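Local coordinates for protein N-acetylcysteine deacetylase (Bacillus subtilis, PDB 1YSJ) that probably deacetylates N-acetylcysteine to cysteine and acetate as a dinuclear metal-dependent hydrolase of the M20 peptidase family, in the breakdown of S-(2-succino)cysteine, at residues F49-L62 / L70-E82. The protein carries 1 engineered substitution. Numbering follows the deposited sequence. Where two conformers were deposited one is given.
Sequences FQEVETTKKIRRWL and LDVPQLKTGVIAE. Engineered in segment 70-82: G78 (natural residue Ala).
The F49 ring meets T77 at its edge, OG1 lying near the ring plane, while the NZ of K76 comes obliquely to CE2. In one of its two conformers the guanidinium of R59 turns an edge to D71, the two no more than loosely opposed charges. The carboxylate of E51, at the N-cap of helix 52-64, is gripped more firmly. T77 OG1 donates to OE1 nearly along its C-O axis at 2.7 Å, and the backbone N of F49 reaches OE2 from above the carboxylate plane; OE2 also accepts from A156 N. With OG1 between its backbone N and carbonyl carbon (chi1 61°), T77 offers its hydroxyl to E51 and lays CG2 against the E51 carbonyl. The T55 hydroxyl joins the two backbones: OG1 donates to E51 O (2.6 Å) and accepts an almost straight bond from the N of G78, an engineered residue, at 2.8 Å. An alanine at T55 would remove this hydroxyl and probably leave the buried G78 N-H without its acceptor. Farther along, V79, on strand 79-84, points its two methyls at the helix: CG2 touches I58 CG2 at 3.8 Å, and CG1 meets L62 CD1 tip to tip. The same CD1 also rests on the methyl of A81, small enough to let the leucine lie close to the strand. Helix 52-62 and strand 79-82 run nearly parallel, 14° between their N-to-C directions, packing on the mixed sheet of the metal-binding domain. The chemistry is thus divided: apolar branches join helix to sheet, while hydroxyls and a carboxylate tie the start of the helix to the loop that leads into the strand, where the E51 side chain lies about 12 Å from a bound nickel.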
loop_
_atom_site.group_PDB
_atom_site.type_symbol
_atom_site.label_atom_id
_atom_site.label_comp_id
_atom_site.label_asym_id
_atom_site.label_seq_id
_atom_site.Cartn_x
_atom_site.Cartn_y
_atom_site.Cartn_z
ATOM N N PHE A 49 -7.688 29.903 0.722
ATOM C CA PHE A 49 -8.985 30.263 0.116
ATOM C C PHE A 49 -10.123 30.564 1.110
ATOM O O PHE A 49 -11.276 30.743 0.703
ATOM C CB PHE A 49 -9.433 29.228 -0.934
ATOM C CG PHE A 49 -8.627 29.257 -2.205
ATOM C CD1 PHE A 49 -8.176 28.072 -2.778
ATOM C CD2 PHE A 49 -8.312 30.469 -2.828
ATOM C CE1 PHE A 49 -7.429 28.084 -3.955
ATOM C CE2 PHE A 49 -7.561 30.493 -4.001
ATOM C CZ PHE A 49 -7.118 29.296 -4.569
ATOM N N GLN A 50 -9.789 30.636 2.397
ATOM C CA GLN A 50 -10.768 30.894 3.459
ATOM C C GLN A 50 -10.407 32.160 4.228
ATOM O O GLN A 50 -10.897 32.387 5.342
ATOM C CB GLN A 50 -10.854 29.699 4.418
ATOM C CG GLN A 50 -11.340 28.406 3.768
ATOM C CD GLN A 50 -11.658 27.326 4.787
ATOM O OE1 GLN A 50 -12.603 27.458 5.584
ATOM N NE2 GLN A 50 -10.885 26.238 4.757
ATOM N N GLU A 51 -9.555 32.985 3.614
ATOM C CA GLU A 51 -9.034 34.199 4.239
ATOM C C GLU A 51 -10.000 35.373 4.081
ATOM O O GLU A 51 -9.647 36.419 3.536
ATOM C CB GLU A 51 -7.646 34.557 3.683
ATOM C CG GLU A 51 -6.705 33.375 3.445
ATOM C CD GLU A 51 -6.829 32.769 2.041
ATOM O OE1 GLU A 51 -7.830 33.029 1.343
ATOM O OE2 GLU A 51 -5.917 32.020 1.632
ATOM N N VAL A 52 -11.218 35.188 4.573
ATOM C CA VAL A 52 -12.278 36.190 4.473
ATOM C C VAL A 52 -11.987 37.400 5.364
ATOM O O VAL A 52 -12.019 38.545 4.904
ATOM C CB VAL A 52 -13.668 35.565 4.805
ATOM C CG1 VAL A 52 -14.783 36.613 4.749
ATOM C CG2 VAL A 52 -13.972 34.413 3.842
ATOM N N GLU A 53 -11.688 37.136 6.631
ATOM C CA GLU A 53 -11.440 38.190 7.608
ATOM C C GLU A 53 -10.093 38.862 7.392
ATOM O O GLU A 53 -9.957 40.065 7.615
ATOM C CB GLU A 53 -11.534 37.641 9.037
ATOM C CG GLU A 53 -12.944 37.233 9.469
ATOM C CD GLU A 53 -13.969 38.340 9.278
ATOM O OE1 GLU A 53 -13.746 39.460 9.784
ATOM O OE2 GLU A 53 -15.001 38.085 8.623
ATOM N N THR A 54 -9.105 38.076 6.967
ATOM C CA THR A 54 -7.769 38.580 6.648
ATOM C C THR A 54 -7.848 39.578 5.486
ATOM O O THR A 54 -7.290 40.675 5.563
ATOM C CB THR A 54 -6.802 37.419 6.310
ATOM O OG1 THR A 54 -6.879 36.423 7.340
ATOM C CG2 THR A 54 -5.367 37.902 6.195
ATOM N N THR A 55 -8.566 39.194 4.432
ATOM C CA THR A 55 -8.829 40.056 3.282
ATOM C C THR A 55 -9.536 41.345 3.715
ATOM O O THR A 55 -9.214 42.434 3.240
ATOM C CB THR A 55 -9.675 39.307 2.235
ATOM O OG1 THR A 55 -8.933 38.183 1.752
ATOM C CG2 THR A 55 -10.048 40.202 1.065
ATOM N N LYS A 56 -10.492 41.206 4.628
ATOM C CA LYS A 56 -11.231 42.338 5.164
ATOM C C LYS A 56 -10.306 43.303 5.916
ATOM O O LYS A 56 -10.388 44.515 5.725
ATOM C CB LYS A 56 -12.353 41.833 6.072
ATOM C CG LYS A 56 -13.390 42.865 6.441
ATOM C CD LYS A 56 -14.154 42.449 7.696
ATOM C CE LYS A 56 -15.217 41.396 7.394
ATOM N NZ LYS A 56 -16.368 41.970 6.642
ATOM N N LYS A 57 -9.421 42.760 6.752
ATOM C CA LYS A 57 -8.504 43.571 7.551
ATOM C C LYS A 57 -7.486 44.305 6.688
ATOM O O LYS A 57 -7.264 45.498 6.879
ATOM C CB LYS A 57 -7.797 42.718 8.607
ATOM C CG LYS A 57 -8.691 42.311 9.771
ATOM C CD LYS A 57 -8.195 41.043 10.448
ATOM C CE LYS A 57 -9.139 40.627 11.569
ATOM N NZ LYS A 57 -8.677 39.391 12.259
ATOM N N ILE A 58 -6.890 43.588 5.731
ATOM C CA ILE A 58 -5.931 44.168 4.789
ATOM C C ILE A 58 -6.547 45.346 4.022
ATOM O O ILE A 58 -5.943 46.421 3.958
ATOM C CB ILE A 58 -5.355 43.104 3.814
ATOM C CG1 ILE A 58 -4.598 42.018 4.585
ATOM C CG2 ILE A 58 -4.425 43.739 2.781
ATOM C CD1 ILE A 58 -4.420 40.742 3.790
ATOM N N ARG A 59 -7.736 45.134 3.455
ATOM C CA ARG A 59 -8.484 46.171 2.737
ATOM C C ARG A 59 -8.645 47.421 3.601
ATOM O O ARG A 59 -8.268 48.521 3.199
ATOM C CB ARG A 59 -9.861 45.637 2.328
ATOM C CG ARG A 59 -10.485 46.306 1.108
ATOM C CD ARG A 59 -11.657 45.487 0.564
ATOM N NE ARG A 59 -12.188 46.027 -0.689
ATOM C CZ ARG A 59 -11.929 45.541 -1.905
ATOM N NH1 ARG A 59 -12.467 46.117 -2.970
ATOM N NH2 ARG A 59 -11.133 44.489 -2.070
ATOM N N ARG A 60 -9.191 47.231 4.796
ATOM C CA ARG A 60 -9.414 48.323 5.743
ATOM C C ARG A 60 -8.136 49.108 6.069
ATOM O O ARG A 60 -8.143 50.340 6.086
ATOM C CB ARG A 60 -10.066 47.775 7.021
ATOM C CG ARG A 60 -9.931 48.666 8.254
ATOM C CD ARG A 60 -10.952 48.320 9.325
ATOM N NE ARG A 60 -10.913 46.915 9.737
ATOM C CZ ARG A 60 -10.167 46.431 10.727
ATOM N NH1 ARG A 60 -9.367 47.228 11.424
ATOM N NH2 ARG A 60 -10.222 45.141 11.023
ATOM N N TRP A 61 -7.053 48.382 6.325
ATOM C CA TRP A 61 -5.767 48.973 6.714
ATOM C C TRP A 61 -5.127 49.843 5.626
ATOM O O TRP A 61 -4.514 50.871 5.924
ATOM C CB TRP A 61 -4.792 47.900 7.212
ATOM C CG TRP A 61 -5.195 47.277 8.528
ATOM C CD1 TRP A 61 -5.918 47.866 9.536
ATOM C CD2 TRP A 61 -4.880 45.953 8.988
ATOM N NE1 TRP A 61 -6.082 46.987 10.584
ATOM C CE2 TRP A 61 -5.454 45.807 10.275
ATOM C CE3 TRP A 61 -4.181 44.870 8.430
ATOM C CZ2 TRP A 61 -5.339 44.628 11.020
ATOM C CZ3 TRP A 61 -4.068 43.694 9.169
ATOM C CH2 TRP A 61 -4.646 43.585 10.456
ATOM N N LEU A 62 -5.299 49.438 4.370
ATOM C CA LEU A 62 -4.804 50.207 3.224
ATOM C C LEU A 62 -5.683 51.431 2.938
ATOM O O LEU A 62 -5.177 52.499 2.592
ATOM C CB LEU A 62 -4.679 49.314 1.982
ATOM C CG LEU A 62 -3.723 48.114 2.095
ATOM C CD1 LEU A 62 -4.061 47.027 1.077
ATOM C CD2 LEU A 62 -2.256 48.523 1.979
ATOM N N LEU A 70 -7.530 47.900 -5.932
ATOM C CA LEU A 70 -8.035 47.473 -7.231
ATOM C C LEU A 70 -9.216 46.521 -7.090
ATOM O O LEU A 70 -9.248 45.669 -6.198
ATOM C CB LEU A 70 -6.913 46.836 -8.065
ATOM C CG LEU A 70 -6.107 47.744 -9.008
ATOM C CD1 LEU A 70 -6.053 49.213 -8.568
ATOM C CD2 LEU A 70 -4.701 47.197 -9.228
ATOM N N ASP A 71 -10.188 46.687 -7.975
ATOM C CA ASP A 71 -11.393 45.875 -7.963
ATOM C C ASP A 71 -11.155 44.616 -8.792
ATOM O O ASP A 71 -11.045 44.677 -10.021
ATOM C CB ASP A 71 -12.574 46.683 -8.515
ATOM C CG ASP A 71 -13.919 46.074 -8.166
ATOM O OD1 ASP A 71 -14.813 46.075 -9.043
ATOM O OD2 ASP A 71 -14.090 45.604 -7.018
ATOM N N VAL A 72 -11.040 43.485 -8.103
ATOM C CA VAL A 72 -10.796 42.195 -8.744
ATOM C C VAL A 72 -11.818 41.197 -8.199
ATOM O O VAL A 72 -11.509 40.426 -7.286
ATOM C CB VAL A 72 -9.343 41.685 -8.502
ATOM C CG1 VAL A 72 -9.030 40.483 -9.391
ATOM C CG2 VAL A 72 -8.325 42.794 -8.752
ATOM N N PRO A 73 -13.045 41.210 -8.759
ATOM C CA PRO A 73 -14.158 40.423 -8.213
ATOM C C PRO A 73 -13.908 38.914 -8.235
ATOM O O PRO A 73 -14.403 38.199 -7.356
ATOM C CB PRO A 73 -15.337 40.787 -9.126
ATOM C CG PRO A 73 -14.932 42.039 -9.823
ATOM C CD PRO A 73 -13.450 41.959 -9.963
ATOM N N GLN A 74 -13.139 38.445 -9.218
ATOM C CA GLN A 74 -12.787 37.022 -9.331
ATOM C C GLN A 74 -11.955 36.511 -8.141
ATOM O O GLN A 74 -11.986 35.325 -7.831
ATOM C CB GLN A 74 -12.091 36.721 -10.670
ATOM C CG GLN A 74 -11.718 35.253 -10.881
ATOM C CD GLN A 74 -11.459 34.890 -12.338
ATOM O OE1 GLN A 74 -10.445 35.279 -12.921
ATOM N NE2 GLN A 74 -12.370 34.115 -12.922
ATOM N N LEU A 75 -11.225 37.406 -7.479
ATOM C CA LEU A 75 -10.510 37.051 -6.250
ATOM C C LEU A 75 -11.382 37.287 -5.026
ATOM O O LEU A 75 -11.446 38.407 -4.513
ATOM C CB LEU A 75 -9.200 37.838 -6.116
ATOM C CG LEU A 75 -7.995 37.417 -6.958
ATOM C CD1 LEU A 75 -6.849 38.398 -6.738
ATOM C CD2 LEU A 75 -7.548 35.991 -6.635
ATOM N N LYS A 76 -12.046 36.227 -4.565
ATOM C CA LYS A 76 -12.913 36.285 -3.384
ATOM C C LYS A 76 -12.095 36.683 -2.162
ATOM O O LYS A 76 -12.484 37.575 -1.405
ATOM C CB LYS A 76 -13.608 34.942 -3.125
ATOM C CG LYS A 76 -14.096 34.184 -4.374
ATOM C CD LYS A 76 -13.158 33.022 -4.755
ATOM C CE LYS A 76 -12.019 33.473 -5.659
ATOM N NZ LYS A 76 -10.787 32.635 -5.567
ATOM N N THR A 77 -10.959 36.014 -1.979
ATOM C CA THR A 77 -10.004 36.389 -0.941
ATOM C C THR A 77 -8.714 36.871 -1.593
ATOM O O THR A 77 -8.364 36.453 -2.699
ATOM C CB THR A 77 -9.708 35.226 0.036
ATOM O OG1 THR A 77 -9.142 34.128 -0.684
ATOM C CG2 THR A 77 -10.981 34.757 0.742
ATOM N N GLY A 78 -8.005 37.749 -0.903
ATOM C CA GLY A 78 -6.811 38.360 -1.466
ATOM C C GLY A 78 -7.107 39.796 -1.830
ATOM O O GLY A 78 -8.251 40.147 -2.131
ATOM N N VAL A 79 -6.075 40.632 -1.791
ATOM C CA VAL A 79 -6.233 42.066 -1.996
ATOM C C VAL A 79 -5.190 42.542 -2.988
ATOM O O VAL A 79 -4.011 42.194 -2.880
ATOM C CB VAL A 79 -6.100 42.858 -0.655
ATOM C CG1 VAL A 79 -6.321 44.348 -0.866
ATOM C CG2 VAL A 79 -7.074 42.335 0.387
ATOM N N ILE A 80 -5.640 43.326 -3.965
ATOM C CA ILE A 80 -4.750 43.964 -4.923
ATOM C C ILE A 80 -4.842 45.468 -4.724
ATOM O O ILE A 80 -5.920 46.053 -4.813
ATOM C CB ILE A 80 -5.093 43.593 -6.396
ATOM C CG1 ILE A 80 -5.380 42.085 -6.552
ATOM C CG2 ILE A 80 -3.990 44.080 -7.354
ATOM C CD1 ILE A 80 -4.209 41.134 -6.207
ATOM N N ALA A 81 -3.702 46.083 -4.437
ATOM C CA ALA A 81 -3.623 47.519 -4.226
ATOM C C ALA A 81 -2.609 48.121 -5.194
ATOM O O ALA A 81 -1.824 47.399 -5.812
ATOM C CB ALA A 81 -3.252 47.822 -2.772
ATOM N N GLU A 82 -2.627 49.445 -5.323
ATOM C CA GLU A 82 -1.785 50.127 -6.299
ATOM C C GLU A 82 -1.393 51.519 -5.813
ATOM O O GLU A 82 -2.233 52.271 -5.320
ATOM C CB GLU A 82 -2.518 50.208 -7.648
ATOM C CG GLU A 82 -1.716 50.804 -8.796
ATOM C CD GLU A 82 -2.341 50.530 -10.162
ATOM O OE1 GLU A 82 -2.276 49.371 -10.629
ATOM O OE2 GLU A 82 -2.882 51.481 -10.777
HETATM O O HOH W 1 -11.473 31.945 -2.017
#